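Local coordinates for protein probable porin (Pseudomonas aeruginosa, PDB 4FSO) that probably acts as a porin, forming a beta-barrel channel that lets solutes cross the outer membrane, at residues A[175-178]-A[183-186]; A[283-288]-A[342-347]. One frame throughout, in Å; residues are numbered along the deposited sequence.

How the interactions relate
Both contacts sit among the loops at the end of the barrel remote from the two chain termini, consistent with the extracellular side, and their centres are 16 Å apart. Interaction 1 closes within the loop that runs from strand 173-174 to strand 193-203; interaction 2 comes later in the chain and joins the loop leaving strand 273-283 to the end of strand 331-344. They meet where Y184 OH of interaction 1 lies 2.4 Å from S287 O of interaction 2, a probable hydrogen bond whose length is not reliable at this resolution. Loops from separate parts of the barrel wall are thereby joined at one end of the barrel.

Interaction 1 (A[175-178]-A[183-186])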
loop_
_atom_site.group_PDB
_atom_site.type_symbol
_atom_site.label_atom_id
_atom_site.label_comp_id
_atom_site.label_asym_id
_atom_site.label_seq_id
_atom_site.Cartn_x
_atom_site.Cartn_y
_atom_site.Cartn_z
ATOM N N ILE A 175 -8.393 7.441 -13.987
ATOM C CA ILE A 175 -7.630 6.379 -13.331
ATOM C C ILE A 175 -6.760 5.560 -14.291
ATOM O O ILE A 175 -7.155 5.239 -15.405
ATOM C CB ILE A 175 -8.558 5.484 -12.538
ATOM C CG1 ILE A 175 -9.474 6.352 -11.672
ATOM C CG2 ILE A 175 -7.774 4.468 -11.729
ATOM C CD1 ILE A 175 -10.005 5.657 -10.408
ATOM N N ARG A 176 -5.561 5.240 -13.837
ATOM C CA ARG A 176 -4.506 4.767 -14.707
ATOM C C ARG A 176 -3.932 3.473 -14.236
ATOM O O ARG A 176 -3.853 3.185 -13.040
ATOM C CB ARG A 176 -3.355 5.767 -14.728
ATOM C CG ARG A 176 -3.445 6.785 -15.803
ATOM C CD ARG A 176 -2.623 7.998 -15.459
ATOM N NE ARG A 176 -2.605 8.926 -16.586
ATOM C CZ ARG A 176 -3.646 9.665 -16.975
ATOM N NH1 ARG A 176 -4.815 9.597 -16.332
ATOM N NH2 ARG A 176 -3.516 10.478 -18.019
ATOM N N LEU A 177 -3.493 2.713 -15.220
ATOM C CA LEU A 177 -2.759 1.507 -15.001
ATOM C C LEU A 177 -1.343 1.912 -14.642
ATOM O O LEU A 177 -0.743 2.775 -15.291
ATOM C CB LEU A 177 -2.755 0.708 -16.291
ATOM C CG LEU A 177 -2.021 -0.616 -16.203
ATOM C CD1 LEU A 177 -2.784 -1.581 -15.321
ATOM C CD2 LEU A 177 -1.868 -1.145 -17.590
ATOM N N HIS A 178 -0.803 1.300 -13.597
ATOM C CA HIS A 178 0.578 1.552 -13.246
ATOM C C HIS A 178 1.445 1.023 -14.383
ATOM O O HIS A 178 1.179 -0.047 -14.951
ATOM C CB HIS A 178 0.941 0.862 -11.941
ATOM C CG HIS A 178 2.378 1.057 -11.550
ATOM N ND1 HIS A 178 3.348 0.107 -11.791
ATOM C CD2 HIS A 178 3.000 2.104 -10.966
ATOM C CE1 HIS A 178 4.511 0.561 -11.354
ATOM N NE2 HIS A 178 4.329 1.765 -10.851
ATOM N N ARG A 183 6.546 -2.334 -20.240
ATOM C CA ARG A 183 5.571 -3.397 -20.395
ATOM C C ARG A 183 4.248 -2.718 -20.692
ATOM O O ARG A 183 3.991 -2.321 -21.831
ATOM N N TYR A 184 3.428 -2.564 -19.653
ATOM C CA TYR A 184 2.157 -1.855 -19.757
ATOM C C TYR A 184 2.355 -0.432 -20.231
ATOM O O TYR A 184 3.200 0.301 -19.702
ATOM C CB TYR A 184 1.474 -1.814 -18.405
ATOM C CG TYR A 184 1.097 -3.169 -17.890
ATOM C CD1 TYR A 184 0.845 -4.226 -18.763
ATOM C CD2 TYR A 184 1.001 -3.396 -16.533
ATOM C CE1 TYR A 184 0.499 -5.484 -18.279
ATOM C CE2 TYR A 184 0.657 -4.630 -16.042
ATOM C CZ TYR A 184 0.406 -5.678 -16.907
ATOM O OH TYR A 184 0.060 -6.903 -16.372
ATOM N N ALA A 185 1.567 -0.032 -21.224
ATOM C CA ALA A 185 1.724 1.300 -21.793
ATOM C C ALA A 185 1.299 2.406 -20.809
ATOM O O ALA A 185 0.359 2.246 -20.018
ATOM C CB ALA A 185 0.989 1.416 -23.143
ATOM N N CYS A 186 2.024 3.516 -20.851
ATOM C CA CYS A 186 1.737 4.642 -19.979
ATOM C C CYS A 186 0.477 5.353 -20.448
ATOM O O CYS A 186 0.152 5.297 -21.637
ATOM C CB CYS A 186 2.945 5.582 -19.924
ATOM S SG CYS A 186 4.222 4.983 -18.780
HETATM O O HOH W 1 -0.928 3.957 -17.607
#
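L177 meets Y184 through one methyl group: L177 CD2 lies 3.5 Å from Y184 CB, and Y184 CG is scarcely farther from the same methyl at 3.6 Å. Relative to the ring the methyl approaches obliquely, and the two side chains cross at about a right angle. CG of L177 lies anti to its backbone N (chi1 -179°), which carries the branch across to the base of the tyrosine. The other neighbour is a backbone oxygen: H178 O sits in the plane of the Y184 ring, at its edge, 3.7 Å from Y184 CD2.

No direct hydrogen bond joins the segments. Instead a water donates to L177 O at 2.6 Å and to A185 O at 3.2 Å, tying the two backbones together beside the apolar touch. Farther out, L177 also packs on A254 and pairs through its backbone with T188, while the Y184 hydroxyl is bonded to S287 O. The C186-C179 disulfide and the R176-D187 salt bridge cross-link the same loop of this OprD-family barrel. With 157 Å² buried, the direct contact is small and mainly apolar, and the polar link between the backbones depends on a solvent molecule rather than on a direct bond.

Interaction 2 (A[283-288]-A[342-347]); sequences NGASSM and HIRLAN
R344 presents the edge of its guanidinium to the backbone of the loop at G284 and A285. A285 CA lies in the guanidinium plane, 3.8 Å from R344 NH1, and the carbonyl oxygens of G284 and A285 also lie near that plane, so the group meets the loop edge-on. R344 NH2 donates to A285 O; the modelled separation of 2.5 Å is too short to be taken literally, which leaves the bond doubtful in detail, and the N-H...O angle of 122° is only suggestive of a bent approach. R344 NH1 is 3.6 Å from G284 O, a proximity that adds no hydrogen bond. The CB of A285 completes the contact 3.9 Å from R344 NH2, even though its bond from CA is directed away from the arginine segment. A bend at chi3 (55°) turns the arginine's head group relative to the extended first part of its chain.

In this OprD-family beta-barrel, strands 273-283 and 331-344 are separated by strand 313-322, which pairs with both. The arginine therefore spans from the end of one strand to the loop beyond its next-but-one neighbour. E311, just before the intervening strand, forms a salt bridge with R344 NH1, giving the two terminal nitrogens different partners. On the side of the 283-288 loop, D258 accepts a hydrogen bond from A285 N through OD2 and donates its own N to S286 OG. G284 has a phi of 118°, an angle that residues other than glycine seldom adopt.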
loop_
_atom_site.group_PDB
_atom_site.type_symbol
_atom_site.label_atom_id
_atom_site.label_comp_id
_atom_site.label_asym_id
_atom_site.label_seq_id
_atom_site.Cartn_x
_atom_site.Cartn_y
_atom_site.Cartn_z
ATOM N N ASN A 283 3.113 -15.753 -12.385
ATOM C CA ASN A 283 2.852 -16.695 -13.471
ATOM C C ASN A 283 2.010 -16.065 -14.558
ATOM O O ASN A 283 1.069 -15.324 -14.268
ATOM C CB ASN A 283 2.146 -17.952 -12.956
ATOM C CG ASN A 283 2.857 -18.582 -11.776
ATOM O OD1 ASN A 283 2.711 -18.127 -10.634
ATOM N ND2 ASN A 283 3.633 -19.640 -12.042
ATOM N N GLY A 284 2.330 -16.373 -15.812
ATOM C CA GLY A 284 1.555 -15.876 -16.930
ATOM C C GLY A 284 2.437 -15.013 -17.787
ATOM O O GLY A 284 3.630 -14.883 -17.519
ATOM N N ALA A 285 1.852 -14.420 -18.816
ATOM C CA ALA A 285 2.617 -13.603 -19.755
ATOM C C ALA A 285 2.925 -12.207 -19.192
ATOM O O ALA A 285 3.901 -11.562 -19.572
ATOM C CB ALA A 285 1.852 -13.477 -21.066
ATOM N N SER A 286 2.080 -11.751 -18.279
ATOM C CA SER A 286 2.077 -10.355 -17.873
ATOM C C SER A 286 2.697 -10.207 -16.526
ATOM O O SER A 286 2.792 -11.170 -15.764
ATOM C CB SER A 286 0.643 -9.832 -17.777
ATOM O OG SER A 286 -0.012 -10.002 -18.999
ATOM N N SER A 287 3.089 -8.977 -16.231
ATOM C CA SER A 287 3.339 -8.584 -14.849
ATOM C C SER A 287 1.983 -8.460 -14.139
ATOM O O SER A 287 0.942 -8.450 -14.791
ATOM C CB SER A 287 4.098 -7.243 -14.803
ATOM O OG SER A 287 3.265 -6.138 -15.160
ATOM N N MET A 288 1.984 -8.368 -12.815
ATOM C CA MET A 288 0.740 -8.108 -12.088
ATOM C C MET A 288 0.268 -6.653 -12.264
ATOM O O MET A 288 1.000 -5.709 -11.990
ATOM C CB MET A 288 0.863 -8.466 -10.609
ATOM C CG MET A 288 -0.428 -8.224 -9.869
ATOM S SD MET A 288 -0.270 -8.238 -8.075
ATOM C CE MET A 288 -1.811 -7.464 -7.623
ATOM N N HIS A 342 14.288 -15.515 -12.691
ATOM C CA HIS A 342 13.270 -16.068 -13.598
ATOM C C HIS A 342 12.438 -15.017 -14.326
ATOM O O HIS A 342 11.316 -15.302 -14.743
ATOM C CB HIS A 342 12.309 -17.011 -12.860
ATOM C CG HIS A 342 12.786 -18.419 -12.798
ATOM N ND1 HIS A 342 13.825 -18.814 -11.975
ATOM C CD2 HIS A 342 12.395 -19.520 -13.474
ATOM C CE1 HIS A 342 14.040 -20.106 -12.138
ATOM N NE2 HIS A 342 13.186 -20.560 -13.041
ATOM N N ILE A 343 12.976 -13.813 -14.493
ATOM C CA ILE A 343 12.197 -12.785 -15.148
ATOM C C ILE A 343 12.256 -13.014 -16.645
ATOM O O ILE A 343 13.325 -13.230 -17.208
ATOM C CB ILE A 343 12.679 -11.383 -14.792
ATOM C CG1 ILE A 343 12.643 -11.186 -13.272
ATOM C CG2 ILE A 343 11.819 -10.352 -15.485
ATOM C CD1 ILE A 343 13.339 -9.924 -12.816
ATOM N N ARG A 344 11.097 -13.021 -17.288
ATOM C CA ARG A 344 11.084 -13.186 -18.726
ATOM C C ARG A 344 11.152 -11.821 -19.364
ATOM O O ARG A 344 10.151 -11.105 -19.448
ATOM C CB ARG A 344 9.851 -13.942 -19.211
ATOM C CG ARG A 344 10.019 -14.474 -20.640
ATOM C CD ARG A 344 8.697 -14.906 -21.255
ATOM N NE ARG A 344 7.706 -13.832 -21.213
ATOM C CZ ARG A 344 6.515 -13.936 -20.628
ATOM N NH1 ARG A 344 6.154 -15.078 -20.053
ATOM N NH2 ARG A 344 5.679 -12.905 -20.625
ATOM N N LEU A 345 12.359 -11.472 -19.789
ATOM C CA LEU A 345 12.636 -10.215 -20.450
ATOM C C LEU A 345 12.116 -10.242 -21.863
ATOM O O LEU A 345 12.172 -11.279 -22.517
ATOM C CB LEU A 345 14.143 -9.995 -20.495
ATOM C CG LEU A 345 14.752 -9.927 -19.098
ATOM C CD1 LEU A 345 16.212 -9.665 -19.197
ATOM C CD2 LEU A 345 14.018 -8.850 -18.291
ATOM N N ALA A 346 11.632 -9.097 -22.342
ATOM C CA ALA A 346 11.244 -8.944 -23.745
ATOM C C ALA A 346 12.352 -9.444 -24.683
ATOM O O ALA A 346 12.084 -9.852 -25.808
ATOM C CB ALA A 346 10.903 -7.495 -24.041
ATOM N N ASN A 347 13.589 -9.364 -24.199
ATOM C CA ASN A 347 14.771 -9.989 -24.794
ATOM C C ASN A 347 14.534 -11.400 -25.270
ATOM O O ASN A 347 14.873 -11.753 -26.391
ATOM C CB ASN A 347 15.883 -10.094 -23.735
ATOM C CG ASN A 347 16.984 -9.075 -23.926
ATOM O OD1 ASN A 347 17.027 -8.368 -24.933
ATOM N ND2 ASN A 347 17.891 -8.999 -22.959
#